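Local coordinates for protein iron-only hydrogenase system regulator (Thermotoga maritima, PDB 2NZC) that is of unproven function but belongs to the ACT clan and probably regulates the iron-only hydrogenase system, at residues Tyr8-Val13 with Val75-Val80; Val14-Lys19 with Asn47-Phe52; Glu26-Phe31 with Gly63-Lys68; Ser32-Leu37 with Leu55-Asp60. All blocks are in the same frame, centred on the assembly; numbering follows the deposited sequence.

Contact 1. Residues Tyr8-Val13 with Val75-Val80; sequences YILTIV and VRVKTV
Thr-11 O is gripped from two sources: Lys-78 N donates to it at 2.8 Å, and water 1 donates at 2.6 Å while reaching weakly to Arg-76 O. The CA-H of Val-77 adds a third, softer contact to Thr-11 O. Two further hydrogen-bonded pairs, Ile-9 with Val-80 and Val-13 with Arg-76, carry reciprocal N-H to O bonds; Ile-9 N to Val-80 O measures 2.7 Å with 174° at the hydrogen. The segments run antiparallel (167°), and strand 75-81 is an outer strand of this chain's four-stranded sheet, ordered 35-43, 48-57, 6-15, 75-81, as in the ferredoxin-like ACT fold. On the face bearing Leu-10, Ile-12, Val-77 and Thr-79, Leu-10 lies alongside Thr-79, its CG 3.4 Å from Thr-79 OG1, whose polar partner is Ser-66 OG. Leu-10 CD2 slants across to Val-77 CG2 at 4.0 Å. An alanine at Leu-10 would probably leave a gap between Thr-79 CG2 and Val-77 CG2. On the other face a bend at chi3 (-36°) turns the Arg-76 guanidinium over Val-13, whose CB sits above one of its faces, toward the rim, with NH1 4.1 Å from that CB; the polar partner of NH1 is Leu-82 O of the second subunit.

Contact 2. Residues Val14-Lys19 with Asn47-Phe52; sequences VEDREK and NMAIIF
Val-14 and Ala-49 exchange both backbone bonds of an antiparallel hydrogen-bonded pair: Ala-49 N to Val-14 O at 2.7 Å and Val-14 N to Ala-49 O at 2.8 Å. Beyond this pair Asp-16 N donates to Asn-47 O at 2.8 Å. That bond is nearly straight at the hydrogen (176°), yet the donor stands 44° out of the carbonyl plane and so misses the lone pairs. Water 2 spans the same end, donating to Asp-16 OD2 and to Met-48 O. Within 14-19, Arg-17 NH2 meets the anti lone pair of Glu-15 OE1 in a salt bridge at 2.7 Å, with OE1 in the guanidinium plane. Asn-47 and Met-48, a selenomethionine, both face Val-43 in a G1 beta bulge, where strand 48-57 begins. Packing is lighter: Asp-16 OD1 comes to 3.5 Å from Ala-49 CB, and Val-14 CG2, anti to its carbonyl carbon, meets Ile-51 CD1 at 4.0 Å. Helix 18-30 lies against this side, Ala-20 touching Val-14 and Val-24 touching Ile-51. The pairing of strands 6-15 and 48-57 here thus rests mainly on backbone bonds, and the Asp-16 carboxylate enters through water 2; the salt bridge, within 14-19, probably adds little across the contact.

Contact 3. Residues Glu26-Phe31 with Gly63-Lys68; sequences ELLHNF and GALSGK
Ala-64 is the first residue of 63-68 to meet 26-31: its CB lies at the edge of the ring of Phe-31, which sits just past the helix end, near the ring plane and 3.9 Å from CZ. Leu-65 follows and does most of the packing. With CG anti to the backbone N (chi1 -180°), its CD1 is carried over one face of the Phe-31 ring, 4.0 Å from the centroid and 23° off the normal, a CH-pi contact displaced toward the CD1 side of the ring, where the two CD1 atoms are 3.7 Å apart. The two side chains slide past each other in opposite directions. The same Leu-65 methyl also reaches Leu-28 CD2 at 3.9 Å and Leu-27 CG at 4.1 Å, so three side chains of 26-31 gather round one carbon. One turn on, Lys-68 crosses Leu-27 at about a right angle; its CB presses on Leu-27 CD2 at 3.5 Å, tighter than usual for two carbons. The aliphatic shaft continues to the Phe-31 edge, where CD is 4.1 Å from CE1, before the chain bends at chi4. No hydrogen bond links the segments. Beneath them, Leu-28 rests on Leu-53 and Leu-65 on Leu-55 of strand 48-57. The axes of 26-30 and 63-68 come within 10.9 Å and run antiparallel (176°), as in the pair of helices packed on one face of the sheet in the ferredoxin-like ACT fold.

Contact 4. Residues Ser32-Leu37 with Leu55-Asp60; sequences SEDILL and LKTDND
Asp-34 O accepts a hydrogen bond from Lys-56 N at 3.1 Å, at the end of the beta hairpin formed by strands 35-43 and 48-57. The bond is bent at the hydrogen (144°), though the donor lies in the carbonyl plane, and the CA-H of Leu-55 also approaches Asp-34 O at 3.1 Å. Next along, Ile-35 and Leu-55 form an antiparallel non-hydrogen-bonded pair, after which Leu-36 and Leu-37 both face Val-54 in a classic beta bulge. Ile-35 N is satisfied within its own segment by Ser-32 O, and Leu-55 is bonded through its backbone to Tyr-8 of strand 6-15. The Asp-34 carboxylate turns to Thr-57: with OG1 anti to its backbone N (chi1 -163°), the hydroxyl is placed to donate to Asp-34 OD2, though the modelled 2.3 Å between Thr-57 OG1 and Asp-34 OD2 is too short to trust in detail. Asp-34 OD2 also has a long, weak ion pair with Lys-5. Ile-35 O is taken by Arg-44 of the third subunit, and Lys-56 NZ forms a salt bridge with Glu-45 of the second. The apolar side of the hairpin has Leu-55 and Ile-35 lying side by side, pointing the same way, with Leu-55 CG 4.0 Å from Ile-35 CG1. An alanine in place of Leu-55 would probably open a gap between Ile-35, Leu-10 and Leu-65 of helix 59-69. On the other face Leu-36 passes obliquely over Lys-56, its CD1 3.7 Å from Lys-56 CB.

How the contacts relate
Contacts 1, 2 and 4 all belong to the single antiparallel sheet, ordered 35-43, 48-57, 6-15, 75-81, whereas contact 3 joins the two helices on one of its faces. Contact 1 pairs near-terminal segments, so the other three fall between its ends in the chain; contacts 2 and 4 interleave and lie at opposite ends of strand 48-57, with centres about 21 Å apart. Contacts 3 and 4 have centres about 10 Å apart and meet through Leu-65 and Leu-55, while contacts 1 and 3, about 11 Å apart between centres, meet through Leu-10 and Leu-65. Helices and sheet thus form one compact core, and the three sheet contacts also touch the second subunit.

Contact 1. Residues Tyr8-Val13 with Val75-Val80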
loop_
_atom_site.group_PDB
_atom_site.type_symbol
_atom_site.label_atom_id
_atom_site.label_comp_id
_atom_site.label_asym_id
_atom_site.label_seq_id
_atom_site.Cartn_x
_atom_site.Cartn_y
_atom_site.Cartn_z
ATOM N N TYR D 8 -2.858 -10.122 -12.245
ATOM C CA TYR D 8 -2.896 -11.129 -11.203
ATOM C C TYR D 8 -2.655 -10.457 -9.896
ATOM O O TYR D 8 -1.897 -9.456 -9.811
ATOM C CB TYR D 8 -1.820 -12.206 -11.426
ATOM C CG TYR D 8 -2.001 -12.988 -12.716
ATOM C CD1 TYR D 8 -2.748 -14.167 -12.751
ATOM C CD2 TYR D 8 -1.428 -12.538 -13.894
ATOM C CE1 TYR D 8 -2.925 -14.867 -13.957
ATOM C CE2 TYR D 8 -1.575 -13.221 -15.090
ATOM C CZ TYR D 8 -2.325 -14.384 -15.113
ATOM O OH TYR D 8 -2.465 -15.044 -16.298
ATOM N N ILE D 9 -3.286 -11.017 -8.866
ATOM C CA ILE D 9 -3.025 -10.636 -7.487
ATOM C C ILE D 9 -2.253 -11.775 -6.773
ATOM O O ILE D 9 -2.632 -12.964 -6.871
ATOM C CB ILE D 9 -4.357 -10.372 -6.776
ATOM C CG1 ILE D 9 -5.037 -9.145 -7.380
ATOM C CG2 ILE D 9 -4.147 -10.198 -5.291
ATOM C CD1 ILE D 9 -6.525 -9.324 -7.537
ATOM N N LEU D 10 -1.200 -11.416 -6.040
ATOM C CA LEU D 10 -0.458 -12.390 -5.241
ATOM C C LEU D 10 -0.414 -11.949 -3.797
ATOM O O LEU D 10 -0.082 -10.794 -3.494
ATOM C CB LEU D 10 0.968 -12.517 -5.753
ATOM C CG LEU D 10 1.162 -13.672 -6.719
ATOM C CD1 LEU D 10 0.796 -13.143 -8.065
ATOM C CD2 LEU D 10 2.615 -14.102 -6.694
ATOM N N THR D 11 -0.777 -12.858 -2.912
ATOM C CA THR D 11 -0.556 -12.651 -1.492
ATOM C C THR D 11 0.453 -13.673 -1.003
ATOM O O THR D 11 0.282 -14.903 -1.194
ATOM C CB THR D 11 -1.827 -12.815 -0.714
ATOM O OG1 THR D 11 -2.297 -14.148 -0.930
ATOM C CG2 THR D 11 -2.869 -11.865 -1.239
ATOM N N ILE D 12 1.501 -13.158 -0.374
ATOM C CA ILE D 12 2.584 -13.957 0.153
ATOM C C ILE D 12 2.601 -13.754 1.664
ATOM O O ILE D 12 2.599 -12.615 2.143
ATOM C CB ILE D 12 3.932 -13.465 -0.413
ATOM C CG1 ILE D 12 3.912 -13.486 -1.955
ATOM C CG2 ILE D 12 5.090 -14.282 0.131
ATOM C CD1 ILE D 12 4.991 -12.679 -2.571
ATOM N N VAL D 13 2.631 -14.846 2.412
ATOM C CA VAL D 13 2.850 -14.783 3.857
ATOM C C VAL D 13 4.208 -15.434 4.166
ATOM O O VAL D 13 4.416 -16.626 3.909
ATOM C CB VAL D 13 1.696 -15.464 4.632
ATOM C CG1 VAL D 13 1.976 -15.488 6.114
ATOM C CG2 VAL D 13 0.362 -14.725 4.345
ATOM N N VAL D 75 7.223 -19.966 3.372
ATOM C CA VAL D 75 6.485 -19.027 2.532
ATOM C C VAL D 75 5.214 -19.683 2.036
ATOM O O VAL D 75 5.256 -20.779 1.478
ATOM C CB VAL D 75 7.333 -18.540 1.307
ATOM C CG1 VAL D 75 6.475 -17.749 0.328
ATOM C CG2 VAL D 75 8.517 -17.698 1.765
ATOM N N ARG D 76 4.083 -19.022 2.246
ATOM C CA ARG D 76 2.839 -19.457 1.617
ATOM C C ARG D 76 2.389 -18.423 0.638
ATOM O O ARG D 76 2.380 -17.222 0.958
ATOM C CB ARG D 76 1.716 -19.656 2.633
ATOM C CG ARG D 76 1.989 -20.664 3.719
ATOM C CD ARG D 76 0.678 -21.068 4.393
ATOM N NE ARG D 76 -0.252 -19.937 4.502
ATOM C CZ ARG D 76 -0.372 -19.152 5.572
ATOM N NH1 ARG D 76 -1.243 -18.155 5.558
ATOM N NH2 ARG D 76 0.373 -19.359 6.652
ATOM N N VAL D 77 1.965 -18.866 -0.535
ATOM C CA VAL D 77 1.533 -17.915 -1.541
ATOM C C VAL D 77 0.192 -18.291 -2.156
ATOM O O VAL D 77 -0.124 -19.465 -2.321
ATOM C CB VAL D 77 2.637 -17.659 -2.604
ATOM C CG1 VAL D 77 3.039 -18.945 -3.257
ATOM C CG2 VAL D 77 2.184 -16.575 -3.631
ATOM N N LYS D 78 -0.608 -17.281 -2.456
ATOM C CA LYS D 78 -1.879 -17.493 -3.102
ATOM C C LYS D 78 -1.905 -16.584 -4.312
ATOM O O LYS D 78 -1.705 -15.364 -4.194
ATOM C CB LYS D 78 -3.019 -17.156 -2.142
ATOM C CG LYS D 78 -4.423 -17.449 -2.656
ATOM C CD LYS D 78 -4.787 -18.940 -2.479
ATOM C CE LYS D 78 -6.244 -19.121 -2.067
ATOM N NZ LYS D 78 -7.072 -19.895 -3.044
ATOM N N THR D 79 -2.138 -17.183 -5.472
ATOM C CA THR D 79 -2.128 -16.431 -6.718
ATOM C C THR D 79 -3.511 -16.450 -7.336
ATOM O O THR D 79 -4.094 -17.521 -7.491
ATOM C CB THR D 79 -1.099 -17.009 -7.712
ATOM O OG1 THR D 79 0.223 -16.897 -7.162
ATOM C CG2 THR D 79 -1.167 -16.269 -9.048
ATOM N N VAL D 80 -4.038 -15.274 -7.684
ATOM C CA VAL D 80 -5.331 -15.194 -8.390
ATOM C C VAL D 80 -5.413 -14.177 -9.541
ATOM O O VAL D 80 -4.970 -13.039 -9.380
ATOM C CB VAL D 80 -6.511 -14.901 -7.428
ATOM C CG1 VAL D 80 -6.644 -16.005 -6.383
ATOM C CG2 VAL D 80 -6.362 -13.567 -6.775
HETATM O O HOH W 1 -0.781 -15.863 0.993
#

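Contact 2. Residues Val14-Lys19 with Asn47-Phe52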
loop_
_atom_site.group_PDB
_atom_site.type_symbol
_atom_site.label_atom_id
_atom_site.label_comp_id
_atom_site.label_asym_id
_atom_site.label_seq_id
_atom_site.Cartn_x
_atom_site.Cartn_y
_atom_site.Cartn_z
ATOM N N VAL D 14 5.122 -14.637 4.713
ATOM C CA VAL D 14 6.487 -15.081 4.998
ATOM C C VAL D 14 6.775 -15.140 6.495
ATOM O O VAL D 14 6.405 -14.234 7.226
ATOM C CB VAL D 14 7.533 -14.109 4.391
ATOM C CG1 VAL D 14 8.918 -14.789 4.309
ATOM C CG2 VAL D 14 7.121 -13.626 3.045
ATOM N N GLU D 15 7.456 -16.193 6.949
ATOM C CA GLU D 15 8.027 -16.210 8.312
ATOM C C GLU D 15 9.247 -15.279 8.311
ATOM O O GLU D 15 10.150 -15.440 7.493
ATOM C CB GLU D 15 8.366 -17.632 8.748
ATOM C CG GLU D 15 7.236 -18.605 8.415
ATOM C CD GLU D 15 7.360 -19.972 9.050
ATOM O OE1 GLU D 15 8.493 -20.473 9.280
ATOM O OE2 GLU D 15 6.291 -20.564 9.311
ATOM N N ASP D 16 9.249 -14.288 9.207
ATOM C CA ASP D 16 10.102 -13.093 9.062
ATOM C C ASP D 16 11.531 -13.299 9.538
ATOM O O ASP D 16 12.146 -12.377 10.099
ATOM C CB ASP D 16 9.478 -11.866 9.765
ATOM C CG ASP D 16 9.650 -10.546 8.959
ATOM O OD1 ASP D 16 9.947 -10.604 7.730
ATOM O OD2 ASP D 16 9.453 -9.446 9.558
ATOM N N ARG D 17 12.052 -14.508 9.325
ATOM C CA ARG D 17 13.461 -14.796 9.565
ATOM C C ARG D 17 14.326 -14.341 8.373
ATOM O O ARG D 17 13.800 -13.957 7.314
ATOM C CB ARG D 17 13.670 -16.277 9.900
ATOM C CG ARG D 17 13.377 -17.241 8.780
ATOM C CD ARG D 17 13.554 -18.640 9.273
ATOM N NE ARG D 17 13.299 -19.622 8.228
ATOM C CZ ARG D 17 12.124 -20.207 8.021
ATOM N NH1 ARG D 17 11.992 -21.093 7.042
ATOM N NH2 ARG D 17 11.081 -19.907 8.790
ATOM N N GLU D 18 15.644 -14.369 8.561
ATOM C CA GLU D 18 16.584 -13.795 7.597
ATOM C C GLU D 18 16.522 -14.447 6.210
ATOM O O GLU D 18 16.249 -13.755 5.215
ATOM C CB GLU D 18 18.022 -13.787 8.148
ATOM C CG GLU D 18 18.753 -15.132 8.081
ATOM C CD GLU D 18 20.274 -14.967 7.946
ATOM O OE1 GLU D 18 20.799 -13.932 8.415
ATOM O OE2 GLU D 18 20.950 -15.878 7.381
ATOM N N LYS D 19 16.748 -15.766 6.166
ATOM C CA LYS D 19 16.804 -16.550 4.930
ATOM C C LYS D 19 15.534 -16.405 4.086
ATOM O O LYS D 19 15.610 -16.040 2.907
ATOM C CB LYS D 19 17.033 -18.021 5.261
ATOM C CG LYS D 19 17.496 -18.888 4.095
ATOM C CD LYS D 19 17.960 -20.242 4.623
ATOM C CE LYS D 19 18.631 -21.097 3.553
ATOM N NZ LYS D 19 17.645 -21.633 2.545
ATOM N N ASN D 47 5.867 -12.796 14.087
ATOM C CA ASN D 47 7.136 -13.075 13.392
ATOM C C ASN D 47 6.889 -13.462 11.931
ATOM O O ASN D 47 7.489 -14.393 11.388
ATOM C CB ASN D 47 7.974 -14.136 14.137
ATOM C CG ASN D 47 8.402 -13.668 15.526
ATOM O OD1 ASN D 47 8.787 -12.511 15.716
ATOM N ND2 ASN D 47 8.323 -14.562 16.503
HETATM N N MSE D 48 5.973 -12.730 11.310
HETATM C CA MSE D 48 5.591 -12.983 9.951
HETATM C C MSE D 48 5.478 -11.671 9.218
HETATM O O MSE D 48 5.464 -10.605 9.812
HETATM C CB MSE D 48 4.267 -13.737 9.901
HETATM C CG MSE D 48 4.424 -15.232 9.912
HETATM SE SE MSE D 48 2.709 -16.088 10.266
HETATM C CE MSE D 48 3.364 -17.780 10.953
ATOM N N ALA D 49 5.429 -11.756 7.905
ATOM C CA ALA D 49 5.326 -10.575 7.094
ATOM C C ALA D 49 4.330 -10.932 6.039
ATOM O O ALA D 49 4.330 -12.078 5.572
ATOM C CB ALA D 49 6.645 -10.263 6.472
ATOM N N ILE D 50 3.488 -9.965 5.677
ATOM C CA ILE D 50 2.527 -10.112 4.567
ATOM C C ILE D 50 3.014 -9.266 3.408
ATOM O O ILE D 50 3.499 -8.149 3.624
ATOM C CB ILE D 50 1.131 -9.566 4.952
ATOM C CG1 ILE D 50 0.584 -10.388 6.114
ATOM C CG2 ILE D 50 0.206 -9.550 3.695
ATOM C CD1 ILE D 50 -0.556 -9.739 6.928
ATOM N N ILE D 51 2.944 -9.806 2.190
ATOM C CA ILE D 51 3.286 -9.022 0.980
ATOM C C ILE D 51 2.142 -9.200 -0.013
ATOM O O ILE D 51 1.713 -10.350 -0.280
ATOM C CB ILE D 51 4.610 -9.488 0.283
ATOM C CG1 ILE D 51 5.790 -9.399 1.221
ATOM C CG2 ILE D 51 4.927 -8.604 -0.948
ATOM C CD1 ILE D 51 7.033 -10.270 0.801
ATOM N N PHE D 52 1.634 -8.076 -0.517
ATOM C CA PHE D 52 0.627 -8.067 -1.550
ATOM C C PHE D 52 1.303 -7.580 -2.808
ATOM O O PHE D 52 2.039 -6.580 -2.759
ATOM C CB PHE D 52 -0.484 -7.053 -1.248
ATOM C CG PHE D 52 -1.228 -7.285 0.051
ATOM C CD1 PHE D 52 -2.183 -8.282 0.150
ATOM C CD2 PHE D 52 -1.051 -6.424 1.130
ATOM C CE1 PHE D 52 -2.909 -8.456 1.332
ATOM C CE2 PHE D 52 -1.781 -6.610 2.313
ATOM C CZ PHE D 52 -2.689 -7.612 2.393
HETATM O O HOH W 2 7.544 -9.618 11.540
#

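Contact 3. Residues Glu26-Phe31 with Gly63-Lys68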
loop_
_atom_site.group_PDB
_atom_site.type_symbol
_atom_site.label_atom_id
_atom_site.label_comp_id
_atom_site.label_asym_id
_atom_site.label_seq_id
_atom_site.Cartn_x
_atom_site.Cartn_y
_atom_site.Cartn_z
ATOM N N GLU D 26 15.009 -11.667 -3.320
ATOM C CA GLU D 26 15.813 -11.910 -4.507
ATOM C C GLU D 26 14.920 -12.271 -5.695
ATOM O O GLU D 26 15.142 -11.806 -6.811
ATOM C CB GLU D 26 16.857 -12.984 -4.241
ATOM C CG GLU D 26 17.943 -12.515 -3.265
ATOM C CD GLU D 26 18.934 -13.601 -2.903
ATOM O OE1 GLU D 26 18.750 -14.757 -3.357
ATOM O OE2 GLU D 26 19.905 -13.292 -2.166
ATOM N N LEU D 27 13.910 -13.093 -5.428
ATOM C CA LEU D 27 12.943 -13.518 -6.425
ATOM C C LEU D 27 12.128 -12.379 -7.020
ATOM O O LEU D 27 12.018 -12.255 -8.248
ATOM C CB LEU D 27 11.997 -14.556 -5.817
ATOM C CG LEU D 27 11.462 -15.629 -6.758
ATOM C CD1 LEU D 27 12.570 -16.185 -7.641
ATOM C CD2 LEU D 27 10.853 -16.718 -5.887
ATOM N N LEU D 28 11.530 -11.573 -6.151
ATOM C CA LEU D 28 10.740 -10.414 -6.557
ATOM C C LEU D 28 11.571 -9.340 -7.274
ATOM O O LEU D 28 11.059 -8.663 -8.163
ATOM C CB LEU D 28 10.029 -9.809 -5.345
ATOM C CG LEU D 28 9.081 -10.772 -4.609
ATOM C CD1 LEU D 28 8.296 -10.025 -3.546
ATOM C CD2 LEU D 28 8.159 -11.548 -5.570
ATOM N N HIS D 29 12.835 -9.173 -6.885
ATOM C CA HIS D 29 13.772 -8.356 -7.665
ATOM C C HIS D 29 13.887 -8.909 -9.094
ATOM O O HIS D 29 13.804 -8.157 -10.062
ATOM C CB HIS D 29 15.142 -8.328 -6.976
ATOM C CG HIS D 29 16.246 -7.745 -7.811
ATOM N ND1 HIS D 29 17.180 -8.526 -8.462
ATOM C CD2 HIS D 29 16.574 -6.462 -8.085
ATOM C CE1 HIS D 29 18.037 -7.747 -9.102
ATOM N NE2 HIS D 29 17.689 -6.489 -8.890
ATOM N N ASN D 30 14.078 -10.225 -9.226
ATOM C CA ASN D 30 14.202 -10.836 -10.540
ATOM C C ASN D 30 12.996 -10.578 -11.427
ATOM O O ASN D 30 13.134 -10.397 -12.633
ATOM C CB ASN D 30 14.453 -12.350 -10.442
ATOM C CG ASN D 30 15.823 -12.699 -9.870
ATOM O OD1 ASN D 30 16.672 -11.829 -9.615
ATOM N ND2 ASN D 30 16.043 -13.993 -9.667
ATOM N N PHE D 31 11.817 -10.574 -10.824
ATOM C CA PHE D 31 10.557 -10.432 -11.534
ATOM C C PHE D 31 9.978 -9.026 -11.455
ATOM O O PHE D 31 8.774 -8.853 -11.656
ATOM C CB PHE D 31 9.516 -11.407 -10.953
ATOM C CG PHE D 31 9.725 -12.818 -11.356
ATOM C CD1 PHE D 31 10.622 -13.638 -10.672
ATOM C CD2 PHE D 31 9.036 -13.340 -12.435
ATOM C CE1 PHE D 31 10.815 -14.954 -11.050
ATOM C CE2 PHE D 31 9.232 -14.658 -12.827
ATOM C CZ PHE D 31 10.114 -15.470 -12.130
ATOM N N GLY D 63 3.391 -18.215 -13.585
ATOM C CA GLY D 63 3.691 -19.622 -13.270
ATOM C C GLY D 63 5.093 -19.834 -12.735
ATOM O O GLY D 63 5.287 -20.568 -11.759
ATOM N N ALA D 64 6.066 -19.180 -13.372
ATOM C CA ALA D 64 7.460 -19.234 -12.936
ATOM C C ALA D 64 7.599 -18.673 -11.525
ATOM O O ALA D 64 8.256 -19.287 -10.679
ATOM C CB ALA D 64 8.383 -18.473 -13.921
ATOM N N LEU D 65 6.956 -17.532 -11.281
ATOM C CA LEU D 65 7.045 -16.831 -10.014
ATOM C C LEU D 65 6.402 -17.640 -8.873
ATOM O O LEU D 65 7.001 -17.845 -7.819
ATOM C CB LEU D 65 6.388 -15.439 -10.129
ATOM C CG LEU D 65 6.399 -14.550 -8.881
ATOM C CD1 LEU D 65 7.839 -14.375 -8.309
ATOM C CD2 LEU D 65 5.739 -13.186 -9.149
ATOM N N SER D 66 5.175 -18.080 -9.100
ATOM C CA SER D 66 4.432 -18.936 -8.175
ATOM C C SER D 66 5.141 -20.253 -7.806
ATOM O O SER D 66 5.187 -20.631 -6.626
ATOM C CB SER D 66 3.052 -19.215 -8.771
ATOM O OG SER D 66 2.344 -17.973 -8.882
ATOM N N GLY D 67 5.685 -20.937 -8.812
ATOM C CA GLY D 67 6.438 -22.182 -8.599
ATOM C C GLY D 67 7.621 -21.925 -7.691
ATOM O O GLY D 67 7.886 -22.695 -6.774
ATOM N N LYS D 68 8.313 -20.814 -7.934
ATOM C CA LYS D 68 9.538 -20.490 -7.207
ATOM C C LYS D 68 9.283 -20.052 -5.769
ATOM O O LYS D 68 9.950 -20.540 -4.849
ATOM C CB LYS D 68 10.367 -19.453 -7.976
ATOM C CG LYS D 68 10.958 -20.009 -9.272
ATOM C CD LYS D 68 11.615 -18.912 -10.095
ATOM C CE LYS D 68 12.060 -19.429 -11.456
ATOM N NZ LYS D 68 13.077 -20.516 -11.316
#

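Contact 4. Residues Ser32-Leu37 with Leu55-Asp60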
loop_
_atom_site.group_PDB
_atom_site.type_symbol
_atom_site.label_atom_id
_atom_site.label_comp_id
_atom_site.label_asym_id
_atom_site.label_seq_id
_atom_site.Cartn_x
_atom_site.Cartn_y
_atom_site.Cartn_z
ATOM N N SER D 32 10.800 -8.018 -11.181
ATOM C CA SER D 32 10.232 -6.696 -10.855
ATOM C C SER D 32 9.534 -5.995 -12.044
ATOM O O SER D 32 8.653 -5.153 -11.833
ATOM C CB SER D 32 11.282 -5.787 -10.221
ATOM O OG SER D 32 12.358 -5.620 -11.109
ATOM N N GLU D 33 9.916 -6.388 -13.265
ATOM C CA GLU D 33 9.418 -5.833 -14.536
ATOM C C GLU D 33 7.903 -5.778 -14.599
ATOM O O GLU D 33 7.339 -4.794 -15.061
ATOM C CB GLU D 33 9.910 -6.705 -15.713
ATOM C CG GLU D 33 9.707 -6.115 -17.108
ATOM C CD GLU D 33 10.219 -7.030 -18.219
ATOM O OE1 GLU D 33 10.086 -8.281 -18.119
ATOM O OE2 GLU D 33 10.756 -6.496 -19.215
ATOM N N ASP D 34 7.250 -6.858 -14.198
ATOM C CA ASP D 34 5.802 -6.920 -14.346
ATOM C C ASP D 34 5.077 -6.696 -13.037
ATOM O O ASP D 34 3.888 -6.940 -12.971
ATOM C CB ASP D 34 5.355 -8.236 -14.958
ATOM C CG ASP D 34 5.661 -8.336 -16.460
ATOM O OD1 ASP D 34 5.810 -7.307 -17.163
ATOM O OD2 ASP D 34 5.741 -9.472 -16.943
ATOM N N ILE D 35 5.791 -6.244 -12.009
ATOM C CA ILE D 35 5.147 -5.927 -10.728
ATOM C C ILE D 35 4.640 -4.483 -10.779
ATOM O O ILE D 35 5.406 -3.557 -11.025
ATOM C CB ILE D 35 6.084 -6.140 -9.517
ATOM C CG1 ILE D 35 6.346 -7.640 -9.305
ATOM C CG2 ILE D 35 5.385 -5.604 -8.197
ATOM C CD1 ILE D 35 7.412 -7.971 -8.200
ATOM N N LEU D 36 3.349 -4.284 -10.576
ATOM C CA LEU D 36 2.827 -2.913 -10.621
ATOM C C LEU D 36 2.650 -2.303 -9.250
ATOM O O LEU D 36 2.475 -1.089 -9.122
ATOM C CB LEU D 36 1.502 -2.865 -11.393
ATOM C CG LEU D 36 1.535 -3.443 -12.793
ATOM C CD1 LEU D 36 0.109 -3.397 -13.391
ATOM C CD2 LEU D 36 2.500 -2.652 -13.628
ATOM N N LEU D 37 2.636 -3.158 -8.230
ATOM C CA LEU D 37 2.378 -2.698 -6.876
ATOM C C LEU D 37 2.919 -3.716 -5.913
ATOM O O LEU D 37 2.746 -4.927 -6.115
ATOM C CB LEU D 37 0.856 -2.470 -6.643
ATOM C CG LEU D 37 0.472 -2.045 -5.216
ATOM C CD1 LEU D 37 1.089 -0.650 -4.899
ATOM C CD2 LEU D 37 -1.055 -2.044 -4.919
ATOM N N LEU D 55 0.438 -7.822 -10.456
ATOM C CA LEU D 55 1.294 -7.968 -11.613
ATOM C C LEU D 55 0.422 -7.834 -12.815
ATOM O O LEU D 55 -0.770 -8.142 -12.753
ATOM C CB LEU D 55 1.948 -9.354 -11.653
ATOM C CG LEU D 55 3.070 -9.568 -10.630
ATOM C CD1 LEU D 55 2.531 -10.202 -9.370
ATOM C CD2 LEU D 55 4.163 -10.405 -11.271
ATOM N N LYS D 56 0.993 -7.352 -13.908
ATOM C CA LYS D 56 0.354 -7.529 -15.201
ATOM C C LYS D 56 1.357 -8.291 -16.054
ATOM O O LYS D 56 2.400 -7.763 -16.412
ATOM C CB LYS D 56 -0.022 -6.203 -15.843
ATOM C CG LYS D 56 -0.918 -6.386 -17.081
ATOM C CD LYS D 56 -1.171 -5.079 -17.783
ATOM C CE LYS D 56 -1.923 -5.295 -19.079
ATOM N NZ LYS D 56 -1.621 -4.178 -20.014
ATOM N N THR D 57 1.066 -9.550 -16.345
ATOM C CA THR D 57 2.085 -10.386 -16.942
ATOM C C THR D 57 1.506 -11.559 -17.721
ATOM O O THR D 57 0.292 -11.677 -17.885
ATOM C CB THR D 57 3.142 -10.839 -15.894
ATOM O OG1 THR D 57 4.310 -11.296 -16.594
ATOM C CG2 THR D 57 2.612 -11.934 -15.021
ATOM N N ASP D 58 2.367 -12.422 -18.235
ATOM C CA ASP D 58 1.839 -13.495 -19.078
ATOM C C ASP D 58 1.816 -14.813 -18.292
ATOM O O ASP D 58 2.160 -14.845 -17.100
ATOM C CB ASP D 58 2.589 -13.577 -20.413
ATOM C CG ASP D 58 4.063 -13.755 -20.241
ATOM O OD1 ASP D 58 4.485 -14.029 -19.109
ATOM O OD2 ASP D 58 4.804 -13.651 -21.246
ATOM N N ASN D 59 1.350 -15.870 -18.939
ATOM C CA ASN D 59 1.195 -17.148 -18.276
ATOM C C ASN D 59 2.514 -17.743 -17.823
ATOM O O ASN D 59 2.607 -18.233 -16.693
ATOM C CB ASN D 59 0.482 -18.133 -19.204
ATOM C CG ASN D 59 -0.991 -18.215 -18.922
ATOM O OD1 ASN D 59 -1.633 -17.199 -18.605
ATOM N ND2 ASN D 59 -1.551 -19.435 -19.014
ATOM N N ASP D 60 3.508 -17.724 -18.720
ATOM C CA ASP D 60 4.861 -18.232 -18.438
ATOM C C ASP D 60 5.392 -17.576 -17.159
ATOM O O ASP D 60 5.973 -18.231 -16.314
ATOM C CB ASP D 60 5.872 -17.913 -19.567
ATOM C CG ASP D 60 5.567 -18.589 -20.855
ATOM O OD1 ASP D 60 4.784 -19.563 -20.876
ATOM O OD2 ASP D 60 6.134 -18.172 -21.881
#